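Local coordinates for protein BA42 (Bizionia argentinensis, PDB 4OA3) that is of unknown function but binds two calcium ions in a stand-alone TPM domain, a family that includes putative phosphatases, at residues 20-25 with 139-144; 31-36 with 53-58. All coordinates share one frame; numbering follows the deposited sequence.

Contact 1: 20-25 with 139-144; sequences AIRDAE and LPNTIS. With CA (calcium ion), chain B.
E25 and N141 meet through a calcium ion rather than through a hydrogen bond. N141 OD1 binds the calcium at 2.3 Å, while both carboxylate oxygens of E25, OE1 and OE2, hold the same ion at 2.5 Å. The E25 chain runs straight beyond CG (chi2 -174°), which carries the carboxylate from the end of helix 11-24 to the metal. Its plane stands 82° from the N141 amide, and E25 OE1 lies 3.3 Å from N141 OD1, a close approach of two oxygens made acceptable by their shared bond to the cation. A bridging water accepts from N141 ND2 and donates to E25 OE1, so the amide is engaged at both of its polar atoms. The amide lies against I21, whose CG2 is 3.5 Å from N141 OD1. R22 bends at chi3 and crosses the amide, placing N141 ND2 3.6 Å above one face of its guanidinium, toward the rim, with the planes 48° apart. L139 O binds the calcium at 2.4 Å, and a water, D137 and E31 complete the seven ligands. E25 OE2 also accepts from the backbone N of I32, tying the carboxylate to the neighbouring strand. The chemistry implies an all-oxygen site joining a helix end to a loop distant in sequence, where the ion probably offsets much of the negative charge of E25, D137 and E31.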
loop_
_atom_site.group_PDB
_atom_site.type_symbol
_atom_site.label_atom_id
_atom_site.label_comp_id
_atom_site.label_asym_id
_atom_site.label_seq_id
_atom_site.Cartn_x
_atom_site.Cartn_y
_atom_site.Cartn_z
ATOM N N ALA A 20 7.490 -6.837 5.029
ATOM C CA ALA A 20 7.820 -6.026 3.844
ATOM C C ALA A 20 7.490 -4.548 4.083
ATOM O O ALA A 20 8.248 -3.657 3.724
ATOM C CB ALA A 20 7.077 -6.539 2.623
ATOM N N ILE A 21 6.364 -4.277 4.778
ATOM C CA ILE A 21 6.024 -2.905 5.118
ATOM C C ILE A 21 7.093 -2.325 6.037
ATOM O O ILE A 21 7.529 -1.187 5.862
ATOM C CB ILE A 21 4.612 -2.793 5.760
ATOM C CG1 ILE A 21 3.560 -3.170 4.687
ATOM C CG2 ILE A 21 4.370 -1.373 6.278
ATOM C CD1 ILE A 21 2.127 -3.308 5.169
ATOM N N ARG A 22 7.497 -3.103 7.070
ATOM C CA ARG A 22 8.510 -2.604 7.994
ATOM C C ARG A 22 9.811 -2.265 7.276
ATOM O O ARG A 22 10.397 -1.212 7.534
ATOM C CB ARG A 22 8.775 -3.641 9.082
ATOM C CG ARG A 22 9.685 -3.150 10.182
ATOM C CD ARG A 22 9.631 -4.074 11.391
ATOM N NE ARG A 22 8.268 -4.187 11.909
ATOM C CZ ARG A 22 7.641 -3.274 12.650
ATOM N NH1 ARG A 22 8.257 -2.153 13.008
ATOM N NH2 ARG A 22 6.400 -3.484 13.054
ATOM N N ASP A 23 10.206 -3.083 6.337
ATOM C CA ASP A 23 11.435 -2.842 5.568
ATOM C C ASP A 23 11.280 -1.639 4.656
ATOM O O ASP A 23 12.171 -0.784 4.599
ATOM C CB ASP A 23 11.823 -4.085 4.745
ATOM C CG ASP A 23 12.292 -5.270 5.560
ATOM O OD1 ASP A 23 12.849 -5.052 6.656
ATOM O OD2 ASP A 23 12.162 -6.420 5.069
ATOM N N ALA A 24 10.127 -1.515 3.974
ATOM C CA ALA A 24 9.883 -0.368 3.110
ATOM C C ALA A 24 9.922 0.951 3.873
ATOM O O ALA A 24 10.423 1.950 3.384
ATOM C CB ALA A 24 8.536 -0.524 2.427
ATOM N N GLU A 25 9.375 0.963 5.106
ATOM C CA GLU A 25 9.345 2.158 5.917
ATOM C C GLU A 25 10.698 2.522 6.548
ATOM O O GLU A 25 10.786 3.542 7.234
ATOM C CB GLU A 25 8.246 2.032 7.001
ATOM C CG GLU A 25 6.843 2.045 6.400
ATOM C CD GLU A 25 5.723 2.080 7.420
ATOM O OE1 GLU A 25 6.026 2.045 8.640
ATOM O OE2 GLU A 25 4.534 2.132 7.014
ATOM N N LEU A 139 1.574 5.030 11.148
ATOM C CA LEU A 139 0.409 4.204 10.892
ATOM C C LEU A 139 0.748 2.764 11.191
ATOM O O LEU A 139 1.846 2.320 10.885
ATOM C CB LEU A 139 -0.033 4.291 9.429
ATOM C CG LEU A 139 -0.324 5.702 8.895
ATOM C CD1 LEU A 139 -0.729 5.648 7.418
ATOM C CD2 LEU A 139 -1.389 6.421 9.701
ATOM N N PRO A 140 -0.193 1.972 11.748
ATOM C CA PRO A 140 0.083 0.556 11.955
ATOM C C PRO A 140 0.367 -0.202 10.661
ATOM O O PRO A 140 -0.082 0.210 9.574
ATOM C CB PRO A 140 -1.175 0.027 12.653
ATOM C CG PRO A 140 -2.175 0.986 12.433
ATOM C CD PRO A 140 -1.564 2.324 12.130
ATOM N N ASN A 141 1.185 -1.244 10.759
ATOM C CA ASN A 141 1.570 -2.026 9.587
ATOM C C ASN A 141 0.633 -3.217 9.393
ATOM O O ASN A 141 0.759 -3.905 8.395
ATOM C CB ASN A 141 2.995 -2.490 9.710
ATOM C CG ASN A 141 4.005 -1.370 9.808
ATOM O OD1 ASN A 141 3.742 -0.199 9.548
ATOM N ND2 ASN A 141 5.251 -1.787 10.087
ATOM N N THR A 142 -0.334 -3.382 10.304
ATOM C CA THR A 142 -1.367 -4.433 10.259
ATOM C C THR A 142 -2.085 -4.423 8.936
ATOM O O THR A 142 -2.476 -3.339 8.479
ATOM C CB THR A 142 -2.467 -4.081 11.308
ATOM O OG1 THR A 142 -1.890 -3.591 12.488
ATOM C CG2 THR A 142 -3.385 -5.230 11.658
ATOM N N ILE A 143 -2.437 -5.605 8.412
ATOM C CA ILE A 143 -3.262 -5.673 7.211
ATOM C C ILE A 143 -4.697 -5.440 7.683
ATOM O O ILE A 143 -5.182 -6.112 8.613
ATOM C CB ILE A 143 -3.119 -7.027 6.497
ATOM C CG1 ILE A 143 -1.649 -7.214 6.046
ATOM C CG2 ILE A 143 -4.086 -7.125 5.270
ATOM C CD1 ILE A 143 -1.419 -8.437 5.260
ATOM N N SER A 144 -5.358 -4.470 7.083
ATOM C CA SER A 144 -6.726 -4.151 7.418
ATOM C C SER A 144 -7.606 -5.097 6.610
ATOM O O SER A 144 -7.411 -5.297 5.396
ATOM C CB SER A 144 -7.002 -2.689 7.065
ATOM O OG SER A 144 -8.390 -2.417 7.036
HETATM CA CA CA B . 3.701 2.081 9.401
HETATM O O HOH W 1 7.329 0.222 10.246
HETATM O O HOH W 2 1.795 1.621 8.018
#

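Contact 2: 31-36 with 53-58; sequences EIRVHL and HNLKMD. With CA (calcium ion), chain C; CA (calcium ion), chain B.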
loop_
_atom_site.group_PDB
_atom_site.type_symbol
_atom_site.label_atom_id
_atom_site.label_comp_id
_atom_site.label_asym_id
_atom_site.label_seq_id
_atom_site.Cartn_x
_atom_site.Cartn_y
_atom_site.Cartn_z
ATOM N N GLU A 31 4.267 6.068 4.675
ATOM C CA GLU A 31 3.655 5.004 5.462
ATOM C C GLU A 31 2.764 4.175 4.589
ATOM O O GLU A 31 2.006 4.743 3.798
ATOM C CB GLU A 31 2.875 5.602 6.595
ATOM C CG GLU A 31 3.747 6.316 7.631
ATOM C CD GLU A 31 4.279 5.440 8.744
ATOM O OE1 GLU A 31 3.611 4.426 9.069
ATOM O OE2 GLU A 31 5.373 5.744 9.293
ATOM N N ILE A 32 2.860 2.862 4.678
ATOM C CA ILE A 32 2.137 1.954 3.790
ATOM C C ILE A 32 1.224 1.022 4.543
ATOM O O ILE A 32 1.627 0.440 5.529
ATOM C CB ILE A 32 3.143 1.113 2.942
ATOM C CG1 ILE A 32 4.024 2.016 2.090
ATOM C CG2 ILE A 32 2.392 0.075 2.082
ATOM C CD1 ILE A 32 5.285 1.376 1.646
ATOM N N ARG A 33 -0.036 0.856 4.068
ATOM C CA ARG A 33 -0.920 -0.194 4.563
ATOM C C ARG A 33 -1.587 -0.907 3.419
ATOM O O ARG A 33 -1.732 -0.355 2.314
ATOM C CB ARG A 33 -2.025 0.313 5.498
ATOM C CG ARG A 33 -1.459 0.939 6.760
ATOM C CD ARG A 33 -2.495 1.156 7.842
ATOM N NE ARG A 33 -2.971 -0.135 8.336
ATOM C CZ ARG A 33 -4.019 -0.287 9.124
ATOM N NH1 ARG A 33 -4.721 0.766 9.512
ATOM N NH2 ARG A 33 -4.382 -1.493 9.518
ATOM N N VAL A 34 -1.968 -2.144 3.672
ATOM C CA VAL A 34 -2.747 -2.982 2.782
ATOM C C VAL A 34 -4.119 -3.170 3.399
ATOM O O VAL A 34 -4.227 -3.401 4.612
ATOM C CB VAL A 34 -2.073 -4.345 2.575
ATOM C CG1 VAL A 34 -2.940 -5.322 1.784
ATOM C CG2 VAL A 34 -0.725 -4.184 1.887
ATOM N N HIS A 35 -5.165 -3.099 2.551
ATOM C CA HIS A 35 -6.526 -3.431 2.970
ATOM C C HIS A 35 -7.048 -4.465 1.997
ATOM O O HIS A 35 -6.963 -4.271 0.778
ATOM C CB HIS A 35 -7.467 -2.243 2.959
ATOM C CG HIS A 35 -8.911 -2.597 3.221
ATOM N ND1 HIS A 35 -9.426 -2.664 4.510
ATOM C CD2 HIS A 35 -9.917 -2.826 2.343
ATOM C CE1 HIS A 35 -10.730 -2.896 4.357
ATOM N NE2 HIS A 35 -11.055 -3.012 3.096
ATOM N N LEU A 36 -7.583 -5.552 2.532
ATOM C CA LEU A 36 -8.174 -6.607 1.731
ATOM C C LEU A 36 -9.671 -6.698 2.005
ATOM O O LEU A 36 -10.099 -6.666 3.156
ATOM C CB LEU A 36 -7.549 -7.956 2.084
ATOM C CG LEU A 36 -5.984 -8.037 2.004
ATOM C CD1 LEU A 36 -5.488 -9.433 2.365
ATOM C CD2 LEU A 36 -5.467 -7.676 0.628
ATOM N N HIS A 53 -9.739 6.919 4.595
ATOM C CA HIS A 53 -10.321 7.770 5.606
ATOM C C HIS A 53 -10.720 7.013 6.855
ATOM O O HIS A 53 -10.401 7.427 7.970
ATOM C CB HIS A 53 -11.557 8.481 5.055
ATOM C CG HIS A 53 -12.272 9.296 6.077
ATOM N ND1 HIS A 53 -11.746 10.494 6.520
ATOM C CD2 HIS A 53 -13.422 9.044 6.746
ATOM C CE1 HIS A 53 -12.616 10.952 7.410
ATOM N NE2 HIS A 53 -13.619 10.101 7.597
ATOM N N ASN A 54 -11.379 5.902 6.667
ATOM C CA ASN A 54 -11.856 5.146 7.800
ATOM C C ASN A 54 -10.724 4.475 8.609
ATOM O O ASN A 54 -10.904 4.250 9.803
ATOM C CB ASN A 54 -12.962 4.208 7.365
ATOM C CG ASN A 54 -14.246 4.982 7.227
ATOM O OD1 ASN A 54 -14.979 5.103 8.212
ATOM N ND2 ASN A 54 -14.475 5.656 6.091
ATOM N N LEU A 55 -9.540 4.245 7.982
ATOM C CA LEU A 55 -8.320 3.784 8.635
ATOM C C LEU A 55 -7.501 4.951 9.180
ATOM O O LEU A 55 -6.462 4.713 9.806
ATOM C CB LEU A 55 -7.475 2.947 7.659
ATOM C CG LEU A 55 -8.117 1.660 7.185
ATOM C CD1 LEU A 55 -7.210 0.954 6.253
ATOM C CD2 LEU A 55 -8.529 0.754 8.322
ATOM N N LYS A 56 -7.981 6.207 9.056
ATOM C CA LYS A 56 -7.299 7.392 9.580
ATOM C C LYS A 56 -5.851 7.421 9.058
ATOM O O LYS A 56 -4.911 7.824 9.767
ATOM C CB LYS A 56 -7.381 7.437 11.120
ATOM C CG LYS A 56 -8.799 7.650 11.618
ATOM C CD LYS A 56 -8.835 8.081 13.064
ATOM C CE LYS A 56 -10.249 8.081 13.574
ATOM N NZ LYS A 56 -10.313 8.279 15.049
ATOM N N MET A 57 -5.676 7.088 7.774
ATOM C CA MET A 57 -4.360 7.082 7.150
ATOM C C MET A 57 -3.873 8.474 6.804
ATOM O O MET A 57 -2.733 8.644 6.413
ATOM C CB MET A 57 -4.354 6.155 5.961
ATOM C CG MET A 57 -4.471 4.731 6.388
ATOM S SD MET A 57 -4.459 3.541 5.014
ATOM C CE MET A 57 -2.767 3.836 4.377
ATOM N N ASP A 58 -4.729 9.476 7.004
ATOM C CA ASP A 58 -4.358 10.871 6.846
ATOM C C ASP A 58 -3.532 11.375 8.033
ATOM O O ASP A 58 -3.037 12.511 7.972
ATOM C CB ASP A 58 -5.605 11.744 6.625
ATOM C CG ASP A 58 -6.749 11.608 7.614
ATOM O OD1 ASP A 58 -6.895 10.508 8.223
ATOM O OD2 ASP A 58 -7.590 12.528 7.666
HETATM CA CA CA C . 7.647 6.228 9.482
HETATM CA CA CA B . 3.701 2.081 9.401
HETATM O O HOH W 2 1.795 1.621 8.018
HETATM O O HOH W 3 -4.056 3.535 9.813
HETATM O O HOH W 4 8.068 5.552 7.241
HETATM O O HOH W 5 6.864 8.436 8.777
HETATM O O HOH W 6 7.697 3.818 10.068
#
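L55 and M57 both pack along R33 by van der Waals contact, M57 on its stem and L55 at its guanidinium. The methyl CE of M57 reaches R33 CB at 3.8 Å, brought there by a bend at chi3 (64°) that turns the thioether end onto the arginine stem. CD1 of L55 lies over one face of the guanidinium, and L55 CB is 4.0 Å from R33 NH1.

Polar links go through water and the neighbouring loop. One water accepts from R33 NH1 at 2.9 Å and donates to the carbonyl O of L55 at 2.7 Å, while R33 NH2 donates a hydrogen bond to T142 O. With R33 cut back to an alanine, the T142 carbonyl and the bridging water would probably lose their donor, and a gap is likely to open beside M57 SD and L55.

Metal bonds come from E31, whose carboxylate bridges two calcium ions, OE1 to one at 2.4 Å and OE2 to the other at 2.3 Å.

Within the beta-alpha-beta unit, K56 forms a Schellman motif after helix 44-54. The chemistry implies a strand that packs its arginine stem against the segment after this helix and, at its start, lends the E31 carboxylate to both metals.

In the fold
The two contacts, with centres about 10 Å apart, share one calcium ion: contact 1 gives it E25, L139 and N141, and contact 2 gives it E31 OE1. A water on that ion donates to both P140 O and I32 O, linking loop and strand within the site. Further along, the bond from R33 to the loop is joined by a second probable hydrogen bond between 139-144 and strand 31-37, S144 OG to H35 ND1 at 2.7 Å. Contact 2 is nested inside the chain loop that contact 1 closes. The second calcium, bound by E31, D135, I136 and waters, lies about 5 Å from the E25 side chain, so both contacts border a two-calcium site.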